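Local structure of acyl-CoA dehydrogenase (Bacillus anthracis, 3OWA) at residues H62-S67 with N189-D194; A200-D203 with F207-F210; E514-T519 with K526-Y531. The protein probably catalyses the FAD-dependent alpha,beta-dehydrogenation of acyl-CoA thioesters. All coordinates share one frame; numbering follows the deposited sequence.

How the contacts relate
The three contacts follow one another along the chain. Contact 1 brings the N-terminal helical domain against a loop of the beta-rich middle domain, contact 2 is a hairpin within that middle domain, and contact 3 joins two consecutive helices near the C-terminus. Contacts 1 and 2 have centres about 27 Å apart; strand 195-202 starts just after the loop of contact 1 and its far end forms one arm of the hairpin of contact 2. Neither phenylalanine touches the cofactor: Phe-192 is about 11 Å and Phe-207 about 10 Å from a bound FAD. Contact 3 lies across the chain's centre, about 44 Å from contact 1 and 51 Å from contact 2, centre to centre.

Contact 1: H62-S67 with N189-D194; sequences HEFDRS and NSAFAD
Phe-64 reaches over the loop 189-194 and overlaps two consecutive residues, Ala-191 and Phe-192. One side of its ring, at CD2, lies 3.7 Å from the methyl CB of Ala-191; on the other ortho carbon, CD1 of Phe-64 lies 3.8 Å from CE2 of Phe-192. Seen from Phe-192 this neighbour comes in at the ring edge, near the plane. The rings meet obliquely, planes at 57° and centroids 5.8 Å apart, the two side chains crossing roughly at right angles. Phe-192 CG sits between its own backbone N and carbonyl carbon (chi1 46°), a setting that turns the ring back over the loop, where Asn-189 O lies above one face, and carries CE2 out to Phe-64. The same CE2 comes within 4.3 Å of CB of Ser-67, one helical turn on from Phe-64, while Ser-67 OG lies at the edge of the Phe-64 ring. His-62 CA lies over the centre of one face of that ring. The loop is braced by Asn-189 O, which accepts from the backbone N of both Phe-192 and Ala-193. No hydrogen bond links the two segments, so the contact is apolar packing. Thr-114 of helix 110-122 and Leu-148 also touch Phe-192. A Schellman motif with His-62 as its C-prime residue closes the preceding helix, and the chain then enters helix 64-76; this turn between two helices packs the N-terminal helical domain of the acyl-CoA dehydrogenase fold against a connecting loop of the middle beta domain.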
loop_
_atom_site.group_PDB
_atom_site.type_symbol
_atom_site.label_atom_id
_atom_site.label_comp_id
_atom_site.label_asym_id
_atom_site.label_seq_id
_atom_site.Cartn_x
_atom_site.Cartn_y
_atom_site.Cartn_z
ATOM N N HIS A 62 22.738 5.490 12.168
ATOM C CA HIS A 62 22.805 5.284 13.635
ATOM C C HIS A 62 23.959 6.031 14.257
ATOM O O HIS A 62 24.551 5.571 15.239
ATOM C CB HIS A 62 22.886 3.788 14.009
ATOM C CG HIS A 62 21.631 3.049 13.704
ATOM N ND1 HIS A 62 21.446 1.724 14.032
ATOM C CD2 HIS A 62 20.482 3.454 13.104
ATOM C CE1 HIS A 62 20.247 1.337 13.636
ATOM N NE2 HIS A 62 19.633 2.366 13.080
ATOM N N GLU A 63 24.262 7.200 13.712
ATOM C CA GLU A 63 25.213 8.037 14.387
ATOM C C GLU A 63 24.468 8.858 15.435
ATOM O O GLU A 63 24.201 10.037 15.231
ATOM C CB GLU A 63 25.961 8.923 13.392
ATOM C CG GLU A 63 26.844 8.115 12.483
ATOM C CD GLU A 63 27.868 8.958 11.728
ATOM O OE1 GLU A 63 28.139 10.137 12.107
ATOM O OE2 GLU A 63 28.412 8.411 10.744
ATOM N N PHE A 64 24.184 8.236 16.580
ATOM C CA PHE A 64 23.237 8.814 17.552
ATOM C C PHE A 64 23.783 10.035 18.330
ATOM O O PHE A 64 23.014 10.867 18.826
ATOM C CB PHE A 64 22.705 7.709 18.490
ATOM C CG PHE A 64 21.837 6.681 17.807
ATOM C CD1 PHE A 64 20.759 7.063 17.064
ATOM C CD2 PHE A 64 22.084 5.311 17.969
ATOM C CE1 PHE A 64 19.955 6.163 16.422
ATOM C CE2 PHE A 64 21.251 4.367 17.338
ATOM C CZ PHE A 64 20.183 4.784 16.572
ATOM N N ASP A 65 25.110 10.169 18.392
ATOM C CA ASP A 65 25.709 11.352 18.917
ATOM C C ASP A 65 25.144 12.601 18.221
ATOM O O ASP A 65 24.972 13.649 18.846
ATOM C CB ASP A 65 27.226 11.290 18.752
ATOM C CG ASP A 65 27.872 10.292 19.698
ATOM O OD1 ASP A 65 27.126 9.583 20.439
ATOM O OD2 ASP A 65 29.125 10.204 19.668
ATOM N N ARG A 66 24.877 12.490 16.930
ATOM C CA ARG A 66 24.351 13.649 16.150
ATOM C C ARG A 66 22.906 13.902 16.510
ATOM O O ARG A 66 22.505 15.053 16.658
ATOM C CB ARG A 66 24.473 13.392 14.658
ATOM C CG ARG A 66 25.909 13.313 14.121
ATOM C CD ARG A 66 25.834 12.872 12.672
ATOM N NE ARG A 66 27.136 12.615 12.064
ATOM C CZ ARG A 66 27.818 13.512 11.366
ATOM N NH1 ARG A 66 27.317 14.730 11.208
ATOM N NH2 ARG A 66 28.994 13.187 10.832
ATOM N N SER A 67 22.112 12.840 16.689
ATOM C CA SER A 67 20.715 13.015 17.139
ATOM C C SER A 67 20.684 13.758 18.441
ATOM O O SER A 67 19.902 14.709 18.607
ATOM C CB SER A 67 20.053 11.643 17.435
ATOM O OG SER A 67 20.068 10.857 16.268
ATOM N N ASN A 189 14.203 5.723 21.253
ATOM C CA ASN A 189 15.120 6.593 21.999
ATOM C C ASN A 189 16.025 5.847 22.992
ATOM O O ASN A 189 16.845 6.470 23.676
ATOM C CB ASN A 189 14.372 7.718 22.741
ATOM C CG ASN A 189 13.863 8.795 21.781
ATOM O OD1 ASN A 189 14.152 8.716 20.591
ATOM N ND2 ASN A 189 13.043 9.743 22.260
ATOM N N SER A 190 15.940 4.526 23.024
ATOM C CA SER A 190 16.699 3.739 24.017
ATOM C C SER A 190 18.185 3.931 24.033
ATOM O O SER A 190 18.808 3.763 25.097
ATOM C CB SER A 190 16.471 2.236 23.835
ATOM O OG SER A 190 15.172 1.918 24.222
ATOM N N ALA A 191 18.798 4.228 22.899
ATOM C CA ALA A 191 20.260 4.434 22.851
ATOM C C ALA A 191 20.736 5.635 23.657
ATOM O O ALA A 191 21.903 5.687 24.070
ATOM C CB ALA A 191 20.760 4.577 21.364
ATOM N N PHE A 192 19.893 6.648 23.796
ATOM C CA PHE A 192 20.331 7.835 24.464
ATOM C C PHE A 192 19.328 8.396 25.480
ATOM O O PHE A 192 19.561 9.502 26.003
ATOM C CB PHE A 192 20.690 8.907 23.405
ATOM C CG PHE A 192 19.633 9.037 22.297
ATOM C CD1 PHE A 192 18.443 9.715 22.526
ATOM C CD2 PHE A 192 19.816 8.418 21.070
ATOM C CE1 PHE A 192 17.453 9.787 21.531
ATOM C CE2 PHE A 192 18.839 8.503 20.063
ATOM C CZ PHE A 192 17.661 9.185 20.303
ATOM N N ALA A 193 18.201 7.719 25.754
ATOM C CA ALA A 193 17.262 8.241 26.742
ATOM C C ALA A 193 17.877 8.154 28.150
ATOM O O ALA A 193 18.537 7.166 28.507
ATOM C CB ALA A 193 15.881 7.447 26.719
ATOM N N ASP A 194 17.625 9.183 28.947
ATOM C CA ASP A 194 18.043 9.226 30.351
ATOM C C ASP A 194 16.941 8.727 31.252
ATOM O O ASP A 194 17.197 8.260 32.369
ATOM C CB ASP A 194 18.354 10.675 30.698
ATOM C CG ASP A 194 19.545 11.204 29.894
ATOM O OD1 ASP A 194 20.651 10.667 30.097
ATOM O OD2 ASP A 194 19.389 12.110 29.030
#

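Contact 2: A200-D203 with F207-F210; sequences AKID and FSAF
Phe-210 lays its ring beside two residues of the neighbouring strand, Ala-200 and Ile-202. Ile-202 meets it at the edge: CG1 lies in the ring plane, 3.7 Å from CZ, and the two side chains run obliquely to each other. The methyl of Ala-200 approaches the same ring at a slant, its CB 3.9 Å from CE2. Ile-202 also spans the gap to Ser-208, for CG1 lies beside the backbone N (chi1 -67°) and the chain then extends (chi2 166°), bringing CD1 to 3.4 Å from OG of Ser-208. That hydroxyl has its polar partners elsewhere, in His-206 O and Gly-255 N. The side chains of Lys-201 and Phe-207 leave from the other side of the sheet. The two residues form a non-hydrogen-bonded antiparallel pair, in which Lys-201 CG packs on Phe-207 CA and the extended lysine chain carries CE to 4.2 Å from CD1 of the Phe-207 ring. Between these two layers, Ala-200 and Ser-208 make a hydrogen-bonded pair: Ala-200 N donates to Ser-208 O at 3.0 Å, and Ser-208 N returns a bond to Ala-200 O at 2.9 Å. The short strand segments run at 115° to each other, far from the 180° of straight antiparallel strands, as expected where a hairpin twists and bends near its turn. Strand 168-171 borders the 195-202 arm and places Ala-169 against Ala-200, Ile-202 and Phe-210; strand 250-251 borders the 206-213 arm and brings Leu-250 to Ile-202, Ser-208 and Phe-210, and Tyr-178 of strand 177-188 meets the Phe-210 ring edge-to-face.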
loop_
_atom_site.group_PDB
_atom_site.type_symbol
_atom_site.label_atom_id
_atom_site.label_comp_id
_atom_site.label_asym_id
_atom_site.label_seq_id
_atom_site.Cartn_x
_atom_site.Cartn_y
_atom_site.Cartn_z
ATOM N N ALA A 200 4.886 -1.834 34.869
ATOM C CA ALA A 200 5.213 -3.129 35.464
ATOM C C ALA A 200 4.096 -3.480 36.440
ATOM O O ALA A 200 3.374 -2.588 36.875
ATOM C CB ALA A 200 6.542 -3.078 36.216
ATOM N N LYS A 201 3.957 -4.752 36.786
ATOM C CA LYS A 201 2.925 -5.147 37.744
ATOM C C LYS A 201 3.518 -5.361 39.132
ATOM O O LYS A 201 4.313 -6.273 39.326
ATOM C CB LYS A 201 2.157 -6.392 37.279
ATOM C CG LYS A 201 1.347 -6.148 36.029
ATOM C CD LYS A 201 0.590 -7.409 35.595
ATOM C CE LYS A 201 -0.263 -7.092 34.362
ATOM N NZ LYS A 201 -1.096 -8.292 33.976
ATOM N N ILE A 202 3.135 -4.495 40.080
ATOM C CA ILE A 202 3.562 -4.625 41.484
ATOM C C ILE A 202 3.074 -5.950 42.045
ATOM O O ILE A 202 1.914 -6.250 41.918
ATOM C CB ILE A 202 3.110 -3.425 42.331
ATOM C CG1 ILE A 202 3.868 -2.179 41.843
ATOM C CG2 ILE A 202 3.366 -3.697 43.847
ATOM C CD1 ILE A 202 3.336 -0.851 42.313
ATOM N N ASP A 203 3.986 -6.744 42.610
ATOM C CA ASP A 203 3.722 -8.129 43.036
ATOM C C ASP A 203 3.132 -8.995 41.933
ATOM O O ASP A 203 2.487 -10.001 42.204
ATOM C CB ASP A 203 2.823 -8.176 44.294
ATOM C CG ASP A 203 3.418 -7.404 45.465
ATOM O OD1 ASP A 203 2.626 -6.876 46.276
ATOM O OD2 ASP A 203 4.669 -7.303 45.567
ATOM N N PHE A 207 -0.946 -3.286 37.857
ATOM C CA PHE A 207 -0.345 -2.659 36.688
ATOM C C PHE A 207 -0.101 -1.189 37.001
ATOM O O PHE A 207 -1.050 -0.442 37.287
ATOM C CB PHE A 207 -1.302 -2.823 35.515
ATOM C CG PHE A 207 -0.794 -2.263 34.213
ATOM C CD1 PHE A 207 0.049 -3.025 33.408
ATOM C CD2 PHE A 207 -1.179 -0.980 33.788
ATOM C CE1 PHE A 207 0.517 -2.519 32.175
ATOM C CE2 PHE A 207 -0.725 -0.461 32.567
ATOM C CZ PHE A 207 0.122 -1.229 31.760
ATOM N N SER A 208 1.170 -0.782 36.971
ATOM C CA SER A 208 1.578 0.536 37.490
ATOM C C SER A 208 2.695 1.182 36.646
ATOM O O SER A 208 3.405 0.484 35.985
ATOM C CB SER A 208 2.085 0.383 38.952
ATOM O OG SER A 208 1.112 -0.239 39.780
ATOM N N ALA A 209 2.830 2.505 36.674
ATOM C CA ALA A 209 3.875 3.174 35.905
ATOM C C ALA A 209 4.972 3.666 36.827
ATOM O O ALA A 209 4.692 4.005 37.982
ATOM C CB ALA A 209 3.282 4.330 35.093
ATOM N N PHE A 210 6.211 3.720 36.315
ATOM C CA PHE A 210 7.390 4.110 37.112
ATOM C C PHE A 210 8.287 5.001 36.292
ATOM O O PHE A 210 8.444 4.788 35.080
ATOM C CB PHE A 210 8.233 2.885 37.485
ATOM C CG PHE A 210 7.514 1.883 38.362
ATOM C CD1 PHE A 210 7.649 1.939 39.739
ATOM C CD2 PHE A 210 6.733 0.891 37.810
ATOM C CE1 PHE A 210 6.999 1.014 40.579
ATOM C CE2 PHE A 210 6.073 -0.053 38.625
ATOM C CZ PHE A 210 6.210 0.027 40.031
#

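Contact 3: E514-T519 with K526-Y531; sequences EKAIKT and KQKVLY
Ala-516 and Lys-528 form the close part of a helical hairpin in the C-terminal helical domain, where helix 490-520 turns through a short loop into helix 526-554. The CB of Ala-516 points at the second helix and meets the far half of the Lys-528 chain, touching CD at 3.9 Å and coming to 3.4 Å from NZ. Lys-528 lies alongside the small residue rather than reaching away from it: CG stands beside the backbone N (chi1 -65°) and the chain is extended beyond, which lays CD and NZ against the methyl of Ala-516. The nearest CA atoms of the two segments, those of Ala-516 and Lys-528, are 8.4 Å apart. Just before the second helix, Asn-525 OD1 accepts a hydrogen bond from NZ of the buried lysine, and Glu-31 is only a long, weak ion-pair partner. Tyr-319 of helix 305-336 and Thr-513 also pack on the Lys-528 side chain.

The other part is looser. Ile-517 and Val-529, both partly exposed, touch through single methyls, Ile-517 CD1 lying 4.0 Å from Val-529 CG2, and their side chains cross at about a right angle. No hydrogen bond joins the segments, and only 121 Å² is buried between them. Farther round the first helix, charged and polar groups bond along their own turn: Lys-518 NZ makes a salt bridge of 2.8 Å with Glu-514 OE2, met on the anti side of the carboxylate. On the second helix Gln-527 and Tyr-531 pack on helix 578-592, Tyr-531 also on helix 305-336, and Gln-527 NE2 donates to Tyr-531 OH at 3.0 Å. At the exposed end of the first segment, Thr-519 OG1 gives its hydrogen to Lys-515 O at 2.7 Å, arriving from above the carbonyl plane.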
loop_
_atom_site.group_PDB
_atom_site.type_symbol
_atom_site.label_atom_id
_atom_site.label_comp_id
_atom_site.label_asym_id
_atom_site.label_seq_id
_atom_site.Cartn_x
_atom_site.Cartn_y
_atom_site.Cartn_z
ATOM N N GLU A 514 -16.544 25.857 3.899
ATOM C CA GLU A 514 -17.657 26.752 4.186
ATOM C C GLU A 514 -17.177 27.967 4.970
ATOM O O GLU A 514 -17.499 29.116 4.621
ATOM C CB GLU A 514 -18.716 25.995 4.983
ATOM C CG GLU A 514 -20.050 26.718 5.092
ATOM C CD GLU A 514 -21.039 26.003 6.020
ATOM O OE1 GLU A 514 -21.032 24.742 6.058
ATOM O OE2 GLU A 514 -21.809 26.715 6.722
ATOM N N LYS A 515 -16.384 27.724 6.013
ATOM C CA LYS A 515 -15.806 28.815 6.780
ATOM C C LYS A 515 -14.930 29.750 5.933
ATOM O O LYS A 515 -15.022 30.980 6.062
ATOM C CB LYS A 515 -15.053 28.294 8.016
ATOM C CG LYS A 515 -14.115 29.339 8.616
ATOM C CD LYS A 515 -14.308 29.562 10.094
ATOM C CE LYS A 515 -14.145 28.327 10.910
ATOM N NZ LYS A 515 -13.788 28.744 12.301
ATOM N N ALA A 516 -14.106 29.172 5.064
ATOM C CA ALA A 516 -13.238 29.939 4.183
ATOM C C ALA A 516 -14.044 30.857 3.267
ATOM O O ALA A 516 -13.708 32.028 3.097
ATOM C CB ALA A 516 -12.377 29.032 3.367
ATOM N N ILE A 517 -15.101 30.301 2.690
ATOM C CA ILE A 517 -15.969 31.029 1.778
ATOM C C ILE A 517 -16.520 32.267 2.501
ATOM O O ILE A 517 -16.362 33.385 2.020
ATOM C CB ILE A 517 -17.068 30.110 1.196
ATOM C CG1 ILE A 517 -16.446 29.127 0.201
ATOM C CG2 ILE A 517 -18.218 30.938 0.500
ATOM C CD1 ILE A 517 -17.311 27.969 -0.114
ATOM N N LYS A 518 -17.083 32.050 3.685
ATOM C CA LYS A 518 -17.684 33.102 4.482
ATOM C C LYS A 518 -16.657 34.075 4.992
ATOM O O LYS A 518 -17.007 35.179 5.392
ATOM C CB LYS A 518 -18.473 32.491 5.633
ATOM C CG LYS A 518 -19.390 31.387 5.099
ATOM C CD LYS A 518 -20.631 31.115 5.930
ATOM C CE LYS A 518 -21.467 30.048 5.228
ATOM N NZ LYS A 518 -22.431 29.340 6.115
ATOM N N THR A 519 -15.391 33.676 4.946
ATOM C CA THR A 519 -14.297 34.521 5.407
ATOM C C THR A 519 -13.587 35.305 4.293
ATOM O O THR A 519 -13.279 36.487 4.466
ATOM C CB THR A 519 -13.282 33.680 6.224
ATOM O OG1 THR A 519 -13.955 33.146 7.367
ATOM C CG2 THR A 519 -12.076 34.508 6.680
ATOM N N LYS A 526 -11.470 28.425 -4.437
ATOM C CA LYS A 526 -11.780 27.495 -5.501
ATOM C C LYS A 526 -11.152 26.100 -5.287
ATOM O O LYS A 526 -11.818 25.069 -5.463
ATOM C CB LYS A 526 -11.314 28.093 -6.837
ATOM C CG LYS A 526 -11.625 27.208 -8.059
ATOM C CD LYS A 526 -11.541 27.989 -9.362
ATOM C CE LYS A 526 -12.707 27.630 -10.300
ATOM N NZ LYS A 526 -12.747 28.522 -11.514
ATOM N N GLN A 527 -9.877 26.087 -4.916
ATOM C CA GLN A 527 -9.148 24.832 -4.647
ATOM C C GLN A 527 -9.798 24.051 -3.494
ATOM O O GLN A 527 -10.015 22.856 -3.601
ATOM C CB GLN A 527 -7.673 25.137 -4.391
ATOM C CG GLN A 527 -6.722 23.935 -4.370
ATOM C CD GLN A 527 -6.389 23.384 -5.760
ATOM O OE1 GLN A 527 -7.042 23.724 -6.767
ATOM N NE2 GLN A 527 -5.368 22.513 -5.818
ATOM N N LYS A 528 -10.145 24.713 -2.400
ATOM C CA LYS A 528 -10.846 24.005 -1.330
ATOM C C LYS A 528 -12.176 23.408 -1.777
ATOM O O LYS A 528 -12.522 22.304 -1.366
ATOM C CB LYS A 528 -11.091 24.907 -0.132
ATOM C CG LYS A 528 -9.839 25.353 0.565
ATOM C CD LYS A 528 -10.176 26.299 1.689
ATOM C CE LYS A 528 -8.912 26.969 2.120
ATOM N NZ LYS A 528 -9.172 28.249 2.744
ATOM N N VAL A 529 -12.937 24.158 -2.584
ATOM C CA VAL A 529 -14.241 23.681 -3.041
ATOM C C VAL A 529 -14.054 22.400 -3.846
ATOM O O VAL A 529 -14.786 21.430 -3.648
ATOM C CB VAL A 529 -15.002 24.742 -3.874
ATOM C CG1 VAL A 529 -16.153 24.113 -4.692
ATOM C CG2 VAL A 529 -15.530 25.846 -2.980
ATOM N N LEU A 530 -13.073 22.424 -4.744
ATOM C CA LEU A 530 -12.716 21.290 -5.581
ATOM C C LEU A 530 -12.301 20.050 -4.777
ATOM O O LEU A 530 -12.829 18.975 -5.021
ATOM C CB LEU A 530 -11.620 21.702 -6.576
ATOM C CG LEU A 530 -12.094 22.613 -7.742
ATOM C CD1 LEU A 530 -10.903 23.047 -8.562
ATOM C CD2 LEU A 530 -13.161 21.957 -8.622
ATOM N N TYR A 531 -11.398 20.223 -3.812
ATOM C CA TYR A 531 -10.969 19.112 -2.945
ATOM C C TYR A 531 -12.200 18.525 -2.294
ATOM O O TYR A 531 -12.359 17.319 -2.242
ATOM C CB TYR A 531 -10.044 19.580 -1.808
ATOM C CG TYR A 531 -8.647 20.039 -2.169
ATOM C CD1 TYR A 531 -7.938 19.441 -3.213
ATOM C CD2 TYR A 531 -8.024 21.048 -1.435
ATOM C CE1 TYR A 531 -6.649 19.834 -3.513
ATOM C CE2 TYR A 531 -6.711 21.459 -1.733
ATOM C CZ TYR A 531 -6.049 20.860 -2.798
ATOM O OH TYR A 531 -4.775 21.244 -3.138
#